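Side-chain contacts in 3-oxoacyl-[acyl-carrier-protein] reductase (Sinorhizobium meliloti, PDB 3U9L), which probably reduces 3-oxoacyl groups on acyl carrier protein with NADPH, as a member of the short-chain dehydrogenase/reductase family: residues Met98-Ala103 with Glu226-Phe231; Pro102-Thr107 with Ala213-Gly218; Gly152-Pro155 with Tyr160-Ala163; Pro260-Val265 with Val274-Leu279. One frame throughout, in Å; residues are numbered along the deposited sequence.

Contact 1 (Met98-Ala103 with Glu226-Phe231)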
loop_
_atom_site.group_PDB
_atom_site.type_symbol
_atom_site.label_atom_id
_atom_site.label_comp_id
_atom_site.label_asym_id
_atom_site.label_seq_id
_atom_site.Cartn_x
_atom_site.Cartn_y
_atom_site.Cartn_z
HETATM N N MSE A 98 13.506 4.621 -3.094
HETATM C CA MSE A 98 13.282 3.284 -3.592
HETATM C C MSE A 98 14.436 2.262 -3.341
HETATM O O MSE A 98 15.517 2.645 -2.875
HETATM C CB MSE A 98 12.909 3.360 -5.078
HETATM C CG MSE A 98 13.990 3.284 -6.111
HETATM SE SE MSE A 98 12.980 3.958 -7.754
HETATM C CE MSE A 98 13.573 2.629 -9.124
ATOM N N VAL A 99 14.173 0.982 -3.632
ATOM C CA VAL A 99 15.135 -0.105 -3.372
ATOM C C VAL A 99 14.955 -1.177 -4.423
ATOM O O VAL A 99 13.910 -1.224 -5.085
ATOM C CB VAL A 99 14.936 -0.754 -1.995
ATOM C CG1 VAL A 99 15.089 0.272 -0.853
ATOM C CG2 VAL A 99 13.586 -1.396 -1.920
ATOM N N PHE A 100 15.940 -2.061 -4.540
ATOM C CA PHE A 100 15.898 -3.111 -5.542
ATOM C C PHE A 100 16.458 -4.414 -5.000
ATOM O O PHE A 100 17.541 -4.428 -4.414
ATOM C CB PHE A 100 16.752 -2.724 -6.768
ATOM C CG PHE A 100 16.583 -3.660 -7.942
ATOM C CD1 PHE A 100 15.529 -3.482 -8.837
ATOM C CD2 PHE A 100 17.499 -4.685 -8.195
ATOM C CE1 PHE A 100 15.358 -4.307 -9.949
ATOM C CE2 PHE A 100 17.334 -5.531 -9.312
ATOM C CZ PHE A 100 16.279 -5.327 -10.193
ATOM N N GLY A 101 15.739 -5.509 -5.237
ATOM C CA GLY A 101 16.178 -6.804 -4.733
ATOM C C GLY A 101 14.987 -7.722 -4.506
ATOM O O GLY A 101 13.814 -7.258 -4.487
ATOM N N PRO A 102 15.284 -9.013 -4.277
ATOM C CA PRO A 102 14.278 -10.028 -4.017
ATOM C C PRO A 102 13.591 -9.660 -2.722
ATOM O O PRO A 102 14.259 -9.343 -1.717
ATOM C CB PRO A 102 15.086 -11.317 -3.758
ATOM C CG PRO A 102 16.550 -10.974 -4.013
ATOM C CD PRO A 102 16.683 -9.535 -4.292
ATOM N N ALA A 103 12.270 -9.746 -2.709
ATOM C CA ALA A 103 11.502 -9.239 -1.555
ATOM C C ALA A 103 11.858 -10.001 -0.293
ATOM O O ALA A 103 11.903 -9.430 0.798
ATOM C CB ALA A 103 10.008 -9.403 -1.834
ATOM N N GLU A 226 18.580 -8.941 -15.472
ATOM C CA GLU A 226 17.643 -9.169 -16.539
ATOM C C GLU A 226 16.480 -8.151 -16.413
ATOM O O GLU A 226 16.030 -7.569 -17.406
ATOM C CB GLU A 226 17.135 -10.596 -16.380
ATOM C CG GLU A 226 16.165 -11.161 -17.413
ATOM C CD GLU A 226 15.832 -12.685 -17.150
ATOM O OE1 GLU A 226 16.263 -13.207 -16.101
ATOM O OE2 GLU A 226 15.138 -13.376 -17.965
ATOM N N ILE A 227 15.990 -7.955 -15.187
ATOM C CA ILE A 227 14.921 -6.968 -14.973
ATOM C C ILE A 227 15.422 -5.543 -15.281
ATOM O O ILE A 227 14.758 -4.770 -15.988
ATOM C CB ILE A 227 14.370 -7.022 -13.518
ATOM C CG1 ILE A 227 13.563 -8.329 -13.287
ATOM C CG2 ILE A 227 13.516 -5.780 -13.244
ATOM C CD1 ILE A 227 13.368 -8.692 -11.827
ATOM N N LYS A 228 16.590 -5.168 -14.768
ATOM C CA LYS A 228 17.016 -3.794 -14.999
ATOM C C LYS A 228 17.143 -3.471 -16.457
ATOM O O LYS A 228 16.819 -2.370 -16.873
ATOM C CB LYS A 228 18.332 -3.463 -14.306
ATOM C CG LYS A 228 18.286 -3.614 -12.793
ATOM C CD LYS A 228 19.723 -3.589 -12.193
ATOM C CE LYS A 228 19.707 -3.122 -10.750
ATOM N NZ LYS A 228 21.023 -3.514 -10.083
ATOM N N LYS A 229 17.659 -4.426 -17.229
ATOM C CA LYS A 229 17.931 -4.227 -18.651
ATOM C C LYS A 229 16.587 -4.217 -19.401
ATOM O O LYS A 229 16.332 -3.349 -20.191
ATOM C CB LYS A 229 18.853 -5.390 -19.141
ATOM C CG LYS A 229 19.323 -5.293 -20.533
ATOM C CD LYS A 229 20.747 -5.978 -20.729
ATOM C CE LYS A 229 20.607 -7.388 -21.301
ATOM N NZ LYS A 229 21.813 -7.929 -22.071
ATOM N N ALA A 230 15.715 -5.170 -19.112
ATOM C CA ALA A 230 14.465 -5.239 -19.873
ATOM C C ALA A 230 13.616 -3.960 -19.650
ATOM O O ALA A 230 13.015 -3.418 -20.569
ATOM C CB ALA A 230 13.658 -6.487 -19.473
ATOM N N PHE A 231 13.617 -3.445 -18.424
ATOM C CA PHE A 231 12.797 -2.289 -18.154
ATOM C C PHE A 231 13.439 -0.969 -18.556
ATOM O O PHE A 231 12.742 -0.014 -18.896
ATOM C CB PHE A 231 12.336 -2.280 -16.696
ATOM C CG PHE A 231 11.177 -3.189 -16.461
ATOM C CD1 PHE A 231 9.864 -2.686 -16.490
ATOM C CD2 PHE A 231 11.379 -4.537 -16.238
ATOM C CE1 PHE A 231 8.783 -3.561 -16.303
ATOM C CE2 PHE A 231 10.302 -5.393 -16.027
ATOM C CZ PHE A 231 9.021 -4.916 -16.067
#

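Contact 2 (Pro102-Thr107 with Ala213-Gly218)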
loop_
_atom_site.group_PDB
_atom_site.type_symbol
_atom_site.label_atom_id
_atom_site.label_comp_id
_atom_site.label_asym_id
_atom_site.label_seq_id
_atom_site.Cartn_x
_atom_site.Cartn_y
_atom_site.Cartn_z
ATOM N N PRO A 102 15.284 -9.013 -4.277
ATOM C CA PRO A 102 14.278 -10.028 -4.017
ATOM C C PRO A 102 13.591 -9.660 -2.722
ATOM O O PRO A 102 14.259 -9.343 -1.717
ATOM C CB PRO A 102 15.086 -11.317 -3.758
ATOM C CG PRO A 102 16.550 -10.974 -4.013
ATOM C CD PRO A 102 16.683 -9.535 -4.292
ATOM N N ALA A 103 12.270 -9.746 -2.709
ATOM C CA ALA A 103 11.502 -9.239 -1.555
ATOM C C ALA A 103 11.858 -10.001 -0.293
ATOM O O ALA A 103 11.903 -9.430 0.798
ATOM C CB ALA A 103 10.008 -9.403 -1.834
ATOM N N GLU A 104 12.048 -11.306 -0.426
ATOM C CA GLU A 104 12.375 -12.171 0.717
ATOM C C GLU A 104 13.640 -11.753 1.427
ATOM O O GLU A 104 13.774 -12.019 2.610
ATOM C CB GLU A 104 12.521 -13.628 0.275
ATOM C CG GLU A 104 12.360 -14.663 1.455
ATOM C CD GLU A 104 12.737 -16.107 1.057
ATOM O OE1 GLU A 104 12.450 -16.500 -0.105
ATOM O OE2 GLU A 104 13.258 -16.868 1.923
ATOM N N ALA A 105 14.569 -11.085 0.714
ATOM C CA ALA A 105 15.885 -10.723 1.264
ATOM C C ALA A 105 15.871 -9.398 2.010
ATOM O O ALA A 105 16.837 -9.033 2.703
ATOM C CB ALA A 105 16.991 -10.714 0.130
ATOM N N PHE A 106 14.800 -8.638 1.834
ATOM C CA PHE A 106 14.561 -7.420 2.621
ATOM C C PHE A 106 13.996 -7.790 3.973
ATOM O O PHE A 106 13.068 -8.593 4.056
ATOM C CB PHE A 106 13.577 -6.474 1.893
ATOM C CG PHE A 106 14.187 -5.736 0.737
ATOM C CD1 PHE A 106 14.998 -4.625 0.951
ATOM C CD2 PHE A 106 13.966 -6.162 -0.554
ATOM C CE1 PHE A 106 15.598 -3.944 -0.145
ATOM C CE2 PHE A 106 14.516 -5.499 -1.627
ATOM C CZ PHE A 106 15.342 -4.384 -1.433
ATOM N N THR A 107 14.528 -7.199 5.042
ATOM C CA THR A 107 14.028 -7.532 6.356
ATOM C C THR A 107 12.704 -6.787 6.680
ATOM O O THR A 107 12.379 -5.789 6.021
ATOM C CB THR A 107 15.065 -7.195 7.405
ATOM O OG1 THR A 107 15.254 -5.792 7.426
ATOM C CG2 THR A 107 16.401 -7.854 7.054
ATOM N N ALA A 213 22.024 -13.877 -1.784
ATOM C CA ALA A 213 22.959 -14.779 -2.486
ATOM C C ALA A 213 22.292 -16.108 -2.847
ATOM O O ALA A 213 22.563 -16.652 -3.922
ATOM C CB ALA A 213 24.263 -14.976 -1.716
ATOM N N GLU A 214 21.391 -16.620 -2.004
ATOM C CA GLU A 214 20.604 -17.799 -2.391
ATOM C C GLU A 214 19.794 -17.564 -3.625
ATOM O O GLU A 214 19.625 -18.481 -4.436
ATOM C CB GLU A 214 19.594 -18.240 -1.314
ATOM C CG GLU A 214 20.154 -19.069 -0.229
ATOM C CD GLU A 214 19.162 -19.216 0.948
ATOM O OE1 GLU A 214 17.991 -19.646 0.735
ATOM O OE2 GLU A 214 19.598 -18.947 2.101
ATOM N N TYR A 215 19.212 -16.373 -3.758
ATOM C CA TYR A 215 18.402 -16.072 -4.946
ATOM C C TYR A 215 19.293 -16.057 -6.210
ATOM O O TYR A 215 18.913 -16.561 -7.264
ATOM C CB TYR A 215 17.628 -14.741 -4.768
ATOM C CG TYR A 215 16.240 -14.933 -4.163
ATOM C CD1 TYR A 215 16.096 -15.289 -2.844
ATOM C CD2 TYR A 215 15.097 -14.825 -4.952
ATOM C CE1 TYR A 215 14.803 -15.516 -2.272
ATOM C CE2 TYR A 215 13.818 -15.047 -4.434
ATOM C CZ TYR A 215 13.673 -15.388 -3.095
ATOM O OH TYR A 215 12.414 -15.562 -2.573
ATOM N N GLU A 216 20.490 -15.505 -6.071
ATOM C CA GLU A 216 21.429 -15.378 -7.172
ATOM C C GLU A 216 22.034 -16.716 -7.637
ATOM O O GLU A 216 22.395 -16.869 -8.779
ATOM C CB GLU A 216 22.500 -14.356 -6.779
ATOM C CG GLU A 216 21.905 -12.949 -6.801
ATOM C CD GLU A 216 22.794 -11.836 -6.169
ATOM O OE1 GLU A 216 23.822 -12.188 -5.492
ATOM O OE2 GLU A 216 22.465 -10.610 -6.376
ATOM N N ALA A 217 22.112 -17.694 -6.743
ATOM C CA ALA A 217 22.685 -18.981 -7.075
ATOM C C ALA A 217 21.612 -20.005 -7.419
ATOM O O ALA A 217 21.920 -21.098 -7.877
ATOM C CB ALA A 217 23.553 -19.483 -5.889
ATOM N N GLY A 218 20.340 -19.678 -7.199
ATOM C CA GLY A 218 19.262 -20.625 -7.512
ATOM C C GLY A 218 18.572 -20.282 -8.824
ATOM O O GLY A 218 19.166 -19.688 -9.689
HETATM O O HOH W 1 11.526 -12.760 -2.898
#

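Contact 3 (Gly152-Pro155 with Tyr160-Ala163)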
loop_
_atom_site.group_PDB
_atom_site.type_symbol
_atom_site.label_atom_id
_atom_site.label_comp_id
_atom_site.label_asym_id
_atom_site.label_seq_id
_atom_site.Cartn_x
_atom_site.Cartn_y
_atom_site.Cartn_z
ATOM N N GLY A 152 1.684 -1.798 -15.359
ATOM C CA GLY A 152 2.587 -2.936 -15.468
ATOM C C GLY A 152 3.856 -2.603 -14.714
ATOM O O GLY A 152 4.366 -1.485 -14.812
ATOM N N THR A 153 4.412 -3.545 -13.958
ATOM C CA THR A 153 5.578 -3.203 -13.130
ATOM C C THR A 153 6.653 -4.305 -13.167
ATOM O O THR A 153 6.395 -5.464 -13.521
ATOM C CB THR A 153 5.177 -3.088 -11.624
ATOM O OG1 THR A 153 4.498 -4.288 -11.287
ATOM C CG2 THR A 153 4.248 -1.970 -11.321
ATOM N N PRO A 154 7.887 -3.950 -12.817
ATOM C CA PRO A 154 8.923 -5.002 -12.674
ATOM C C PRO A 154 8.863 -5.673 -11.280
ATOM O O PRO A 154 8.406 -5.090 -10.308
ATOM C CB PRO A 154 10.246 -4.225 -12.808
ATOM C CG PRO A 154 9.871 -2.753 -12.342
ATOM C CD PRO A 154 8.390 -2.581 -12.643
ATOM N N PRO A 155 9.357 -6.906 -11.181
ATOM C CA PRO A 155 9.561 -7.499 -9.863
ATOM C C PRO A 155 10.764 -6.829 -9.172
ATOM O O PRO A 155 11.453 -6.034 -9.809
ATOM C CB PRO A 155 9.894 -8.974 -10.203
ATOM C CG PRO A 155 9.494 -9.150 -11.638
ATOM C CD PRO A 155 9.646 -7.831 -12.280
ATOM N N TYR A 160 9.302 -0.904 -1.895
ATOM C CA TYR A 160 9.051 0.385 -2.485
ATOM C C TYR A 160 7.642 0.483 -3.101
ATOM O O TYR A 160 6.891 1.390 -2.780
ATOM C CB TYR A 160 10.120 0.712 -3.542
ATOM C CG TYR A 160 9.816 1.975 -4.288
ATOM C CD1 TYR A 160 9.770 3.215 -3.625
ATOM C CD2 TYR A 160 9.523 1.945 -5.637
ATOM C CE1 TYR A 160 9.463 4.380 -4.295
ATOM C CE2 TYR A 160 9.237 3.092 -6.322
ATOM C CZ TYR A 160 9.196 4.314 -5.650
ATOM O OH TYR A 160 8.880 5.459 -6.367
ATOM N N PHE A 161 7.322 -0.417 -4.012
ATOM C CA PHE A 161 6.010 -0.479 -4.639
ATOM C C PHE A 161 4.896 -0.635 -3.586
ATOM O O PHE A 161 3.857 -0.073 -3.763
ATOM C CB PHE A 161 5.937 -1.641 -5.646
ATOM C CG PHE A 161 6.735 -1.401 -6.952
ATOM C CD1 PHE A 161 7.248 -0.163 -7.242
ATOM C CD2 PHE A 161 6.894 -2.430 -7.884
ATOM C CE1 PHE A 161 7.948 0.072 -8.441
ATOM C CE2 PHE A 161 7.593 -2.212 -9.090
ATOM C CZ PHE A 161 8.098 -0.956 -9.363
ATOM N N ALA A 162 5.104 -1.454 -2.541
ATOM C CA ALA A 162 4.147 -1.537 -1.436
ATOM C C ALA A 162 3.890 -0.150 -0.824
ATOM O O ALA A 162 2.743 0.271 -0.597
ATOM C CB ALA A 162 4.704 -2.455 -0.355
ATOM N N ALA A 163 4.959 0.538 -0.460
ATOM C CA ALA A 163 4.815 1.835 0.177
ATOM C C ALA A 163 4.109 2.808 -0.752
ATOM O O ALA A 163 3.269 3.572 -0.313
ATOM C CB ALA A 163 6.131 2.371 0.628
#

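Contact 4 (Pro260-Val265 with Val274-Leu279)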
loop_
_atom_site.group_PDB
_atom_site.type_symbol
_atom_site.label_atom_id
_atom_site.label_comp_id
_atom_site.label_asym_id
_atom_site.label_seq_id
_atom_site.Cartn_x
_atom_site.Cartn_y
_atom_site.Cartn_z
ATOM N N PRO A 260 -7.702 18.484 -12.419
ATOM C CA PRO A 260 -7.901 17.050 -12.650
ATOM C C PRO A 260 -7.591 16.321 -11.358
ATOM O O PRO A 260 -6.697 16.780 -10.647
ATOM C CB PRO A 260 -6.825 16.681 -13.681
ATOM C CG PRO A 260 -5.875 17.941 -13.805
ATOM C CD PRO A 260 -6.419 19.026 -12.924
ATOM N N PHE A 261 -8.249 15.193 -11.108
ATOM C CA PHE A 261 -7.919 14.329 -9.976
ATOM C C PHE A 261 -6.556 13.558 -10.105
ATOM O O PHE A 261 -5.829 13.499 -9.151
ATOM C CB PHE A 261 -9.064 13.334 -9.722
ATOM C CG PHE A 261 -8.886 12.509 -8.476
ATOM C CD1 PHE A 261 -8.947 13.101 -7.232
ATOM C CD2 PHE A 261 -8.662 11.139 -8.553
ATOM C CE1 PHE A 261 -8.786 12.355 -6.075
ATOM C CE2 PHE A 261 -8.510 10.370 -7.391
ATOM C CZ PHE A 261 -8.567 10.986 -6.147
ATOM N N ARG A 262 -6.258 13.061 -11.289
ATOM C CA ARG A 262 -4.980 12.439 -11.583
ATOM C C ARG A 262 -4.395 12.952 -12.877
ATOM O O ARG A 262 -5.125 13.207 -13.787
ATOM C CB ARG A 262 -5.069 10.933 -11.683
ATOM C CG ARG A 262 -5.398 10.226 -10.470
ATOM C CD ARG A 262 -5.379 8.780 -10.698
ATOM N NE ARG A 262 -5.730 8.086 -9.496
ATOM C CZ ARG A 262 -4.905 7.805 -8.522
ATOM N NH1 ARG A 262 -5.369 7.199 -7.472
ATOM N NH2 ARG A 262 -3.633 7.839 -8.708
ATOM N N VAL A 263 -3.077 13.057 -12.953
ATOM C CA VAL A 263 -2.430 13.479 -14.209
ATOM C C VAL A 263 -1.375 12.402 -14.426
ATOM O O VAL A 263 -0.596 12.105 -13.520
ATOM C CB VAL A 263 -1.805 14.924 -14.145
ATOM C CG1 VAL A 263 -1.031 15.252 -15.408
ATOM C CG2 VAL A 263 -2.885 15.985 -13.946
ATOM N N HIS A 264 -1.417 11.769 -15.593
ATOM C CA HIS A 264 -0.517 10.678 -15.968
ATOM C C HIS A 264 0.627 11.252 -16.808
ATOM O O HIS A 264 0.387 11.930 -17.805
ATOM C CB HIS A 264 -1.300 9.554 -16.675
ATOM C CG HIS A 264 -2.364 8.957 -15.798
ATOM N ND1 HIS A 264 -2.087 8.015 -14.827
ATOM C CD2 HIS A 264 -3.693 9.218 -15.688
ATOM C CE1 HIS A 264 -3.199 7.727 -14.164
ATOM N NE2 HIS A 264 -4.185 8.446 -14.651
ATOM N N VAL A 265 1.862 11.011 -16.387
ATOM C CA VAL A 265 3.033 11.424 -17.160
ATOM C C VAL A 265 3.965 10.234 -17.318
ATOM O O VAL A 265 4.854 10.027 -16.504
ATOM C CB VAL A 265 3.770 12.551 -16.457
ATOM C CG1 VAL A 265 4.949 13.083 -17.325
ATOM C CG2 VAL A 265 2.797 13.726 -16.095
ATOM N N VAL A 274 -4.760 3.683 -17.821
ATOM C CA VAL A 274 -5.910 2.843 -18.034
ATOM C C VAL A 274 -6.322 2.250 -16.688
ATOM O O VAL A 274 -7.494 2.313 -16.304
ATOM C CB VAL A 274 -5.555 1.649 -18.997
ATOM C CG1 VAL A 274 -6.752 0.756 -19.153
ATOM C CG2 VAL A 274 -5.173 2.143 -20.350
ATOM N N GLY A 275 -5.377 1.637 -15.964
ATOM C CA GLY A 275 -5.710 1.089 -14.653
ATOM C C GLY A 275 -6.397 2.145 -13.744
ATOM O O GLY A 275 -7.464 1.920 -13.173
ATOM N N PHE A 276 -5.776 3.306 -13.578
ATOM C CA PHE A 276 -6.341 4.279 -12.669
ATOM C C PHE A 276 -7.658 4.857 -13.155
ATOM O O PHE A 276 -8.484 5.233 -12.365
ATOM C CB PHE A 276 -5.371 5.429 -12.354
ATOM C CG PHE A 276 -4.418 5.131 -11.190
ATOM C CD1 PHE A 276 -4.900 4.788 -9.941
ATOM C CD2 PHE A 276 -3.041 5.197 -11.360
ATOM C CE1 PHE A 276 -4.015 4.507 -8.889
ATOM C CE2 PHE A 276 -2.140 4.917 -10.302
ATOM C CZ PHE A 276 -2.640 4.594 -9.067
ATOM N N SER A 277 -7.844 4.974 -14.449
ATOM C CA SER A 277 -9.064 5.575 -14.879
ATOM C C SER A 277 -10.243 4.596 -14.630
ATOM O O SER A 277 -11.357 5.022 -14.292
ATOM C CB SER A 277 -8.928 6.022 -16.343
ATOM O OG SER A 277 -9.215 4.867 -17.114
ATOM N N VAL A 278 -10.003 3.294 -14.750
ATOM C CA VAL A 278 -10.963 2.296 -14.256
ATOM C C VAL A 278 -11.134 2.360 -12.732
ATOM O O VAL A 278 -12.280 2.466 -12.231
ATOM C CB VAL A 278 -10.597 0.828 -14.688
ATOM C CG1 VAL A 278 -11.508 -0.176 -13.970
ATOM C CG2 VAL A 278 -10.701 0.688 -16.223
ATOM N N LEU A 279 -10.038 2.318 -11.961
ATOM C CA LEU A 279 -10.225 2.432 -10.486
ATOM C C LEU A 279 -10.950 3.713 -10.058
ATOM O O LEU A 279 -11.803 3.663 -9.161
ATOM C CB LEU A 279 -8.932 2.367 -9.670
ATOM C CG LEU A 279 -8.106 1.097 -9.903
ATOM C CD1 LEU A 279 -6.859 1.063 -9.000
ATOM C CD2 LEU A 279 -8.904 -0.201 -9.769
#

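Contact 1 (Met98-Ala103 with Glu226-Phe231)
Phe100 meets Ile227 and the aliphatic chain of Lys228 in an apolar, partly buried contact between the loop that follows strand 90-93 and helix 223-233. The loop rises from the central parallel sheet, while the helix belongs to the chain inserted between strands 183-190 and 262-265, the region that in short-chain dehydrogenases commonly lies over the substrate side. Evidence for a CH-pi contact comes from Lys228: its CE sits 3.9 Å from the centroid of the Phe100 ring and 23° off the ring normal, shifted toward the rim formed by CD2 and CE2. Lys228 CG is 3.7 Å from Phe100 CZ, and the chain beyond CG is extended, so two of its methylenes touch the aromatic surface in turn. Ile227 comes in differently, at the ring edge and near its plane, with CG2 4.1 Å from Phe100 CE1. The Phe100 side chain reaches the helix because CG stands anti to the backbone N (chi1 -171°), carrying the ring away from the loop. Pro154 also packs on Ile227 and on Phe231 of the same helix. No hydrogen bond joins the two segments. Lys228 NZ has a long, weak ion pair with Glu225, and Lys228 NZ stays 4.2 Å from Phe100 CD2, so the chemistry implies attachment through hydrocarbon surface, with the CE hydrogens, probably polarised by the neighbouring ammonium, turned to the pi cloud.

Contact 2 (Pro102-Thr107 with Ala213-Gly218)
Tyr215 lays one ring face on Pro102 and sends its hydroxyl to the carboxylate of Glu104. Over the face, Pro102 CB is 3.9 Å from the Tyr215 ring centroid and 17° off the normal, a CH-pi contact; Pro102 CG also comes within 4.0 Å of Tyr215 CG. At the ring edge, Tyr215 OH donates to Glu104 OE1 at 2.6 Å, meeting the oxygen on its anti side and somewhat out of the carboxylate plane. Glu104 has CG roughly anti to its backbone N (chi1 -159°) and the chain extended beyond, which brings the carboxylate to the hydroxyl; its plane stands 81° from the ring. This joins the short 3-10 segment 103-105, just before helix 108-136 of the Rossmann-type fold, to helix 209-217. The same hydroxyl accepts from water 1, 3.0 Å from Tyr215 OH, and that water in turn accepts from Glu104 N at 2.9 Å, so Glu104 holds the phenol directly through OE1 and, by way of the water, through its backbone N. A phenylalanine in place of Tyr215 would probably keep the CH-pi contact with Pro102 but leave Glu104 OE1 with one donor fewer and water 1 without this acceptor. The strongest partner of Glu104 is Arg211, salt-bridged to OE2; Arg134 of the second subunit makes a salt bridge with OE1. Leu178 of the second subunit also packs on Tyr215.

Contact 3 (Gly152-Pro155 with Tyr160-Ala163)
Phe161 points its ring from helix 158-179 into the loop that precedes that helix, touching Thr153 and Pro154. From CB the side chain leaves with CG anti to the carbonyl carbon (chi1 -73°), which directs the ring outward to the loop. Along one side, Phe161 CD2 comes 3.9 Å from Pro154 O. The next atom, Phe161 CE2, carries most of the contact: it is 3.2 Å from Pro154 O, which lies at the ring edge near its plane, and 3.6 Å from Thr153 CB, which approaches obliquely. At the tip, Phe161 CZ is 3.7 Å from Pro154 CD and 3.9 Å from Pro154 CG, the two side chains crossing at about a right angle. The oxygen at the edge also accepts a hydrogen bond from Gln173 of the second subunit, which packs on both Thr153 and Phe161 too. Replacing Phe161 by an alanine would probably open a gap between loop and helix and leave Pro154 CD and CG without their aromatic neighbour. The helix residue beside it, Tyr160, fits the tyrosine of the Tyr-x-x-x-Lys signature of short-chain dehydrogenases, so the contact is consistent with a loop turning into the helix that carries this signature.

Contact 4 (Pro260-Val265 with Val274-Leu279)
Arg262 starts with CG anti to its carbonyl carbon (chi1 -66°) and then runs extended to NE, where a turn of -83° in chi4 lays its guanidinium on the ring of Phe276. The two belong to the last parallel strand, 262-265, of the Rossmann-type sheet, at its edge within the chain, and to helix 272-289, which packs on that strand. Arg262 and His264 point toward the helix, whereas the intervening Val263 faces helix 242-252, the alternation expected of a strand covered by helices on both faces. The planes of guanidinium and ring are 9° apart and their centres 3.6 Å apart, a flat stack that is also a cation-pi contact. In detail, Phe276 CD1 lies over the centre of the guanidinium, 3.3 Å from Arg262 CZ, while Arg262 NH2 lies over the centre of the ring, so the two groups are offset. Rotation of the guanidinium is fixed by two carboxylates: Asp168 on helix 158-179 forms a salt bridge with NH1, and Asp280 forms one with NE. The two carboxylates probably offset the charge of this buried guanidinium, whose face rests on the ring. Val189, on the neighbouring strand, touches Arg262, His264 and Phe276. The methylene of Phe276 is shared by both strand side chains, its CB lying 3.7 Å from Arg262 CD. His264 comes to Phe276 edge first, with its CE1 3.6 Å from Phe276 CB.

How the contacts relate
Contacts 1, 2 and 3 form a connected group. Contacts 1 and 2 share Pro102 and Ala103, have centres about 12 Å apart, and meet where Val99 CG2 lies 3.5 Å from Phe106 CZ. Contact 3, its centre about 10 Å from that of contact 1, is nested in the loop that contact 1 closes; Pro154 CA sits 3.4 Å from Phe231 CZ, linking the two. Met98 CB approaches Tyr160 CD1 to 3.5 Å, so contact 1 borders the tyrosine that matches the family's signature. Contact 4 stands apart, its centre about 17 Å from that of contact 3 and 34 Å from that of contact 2. All four touch the second subunit.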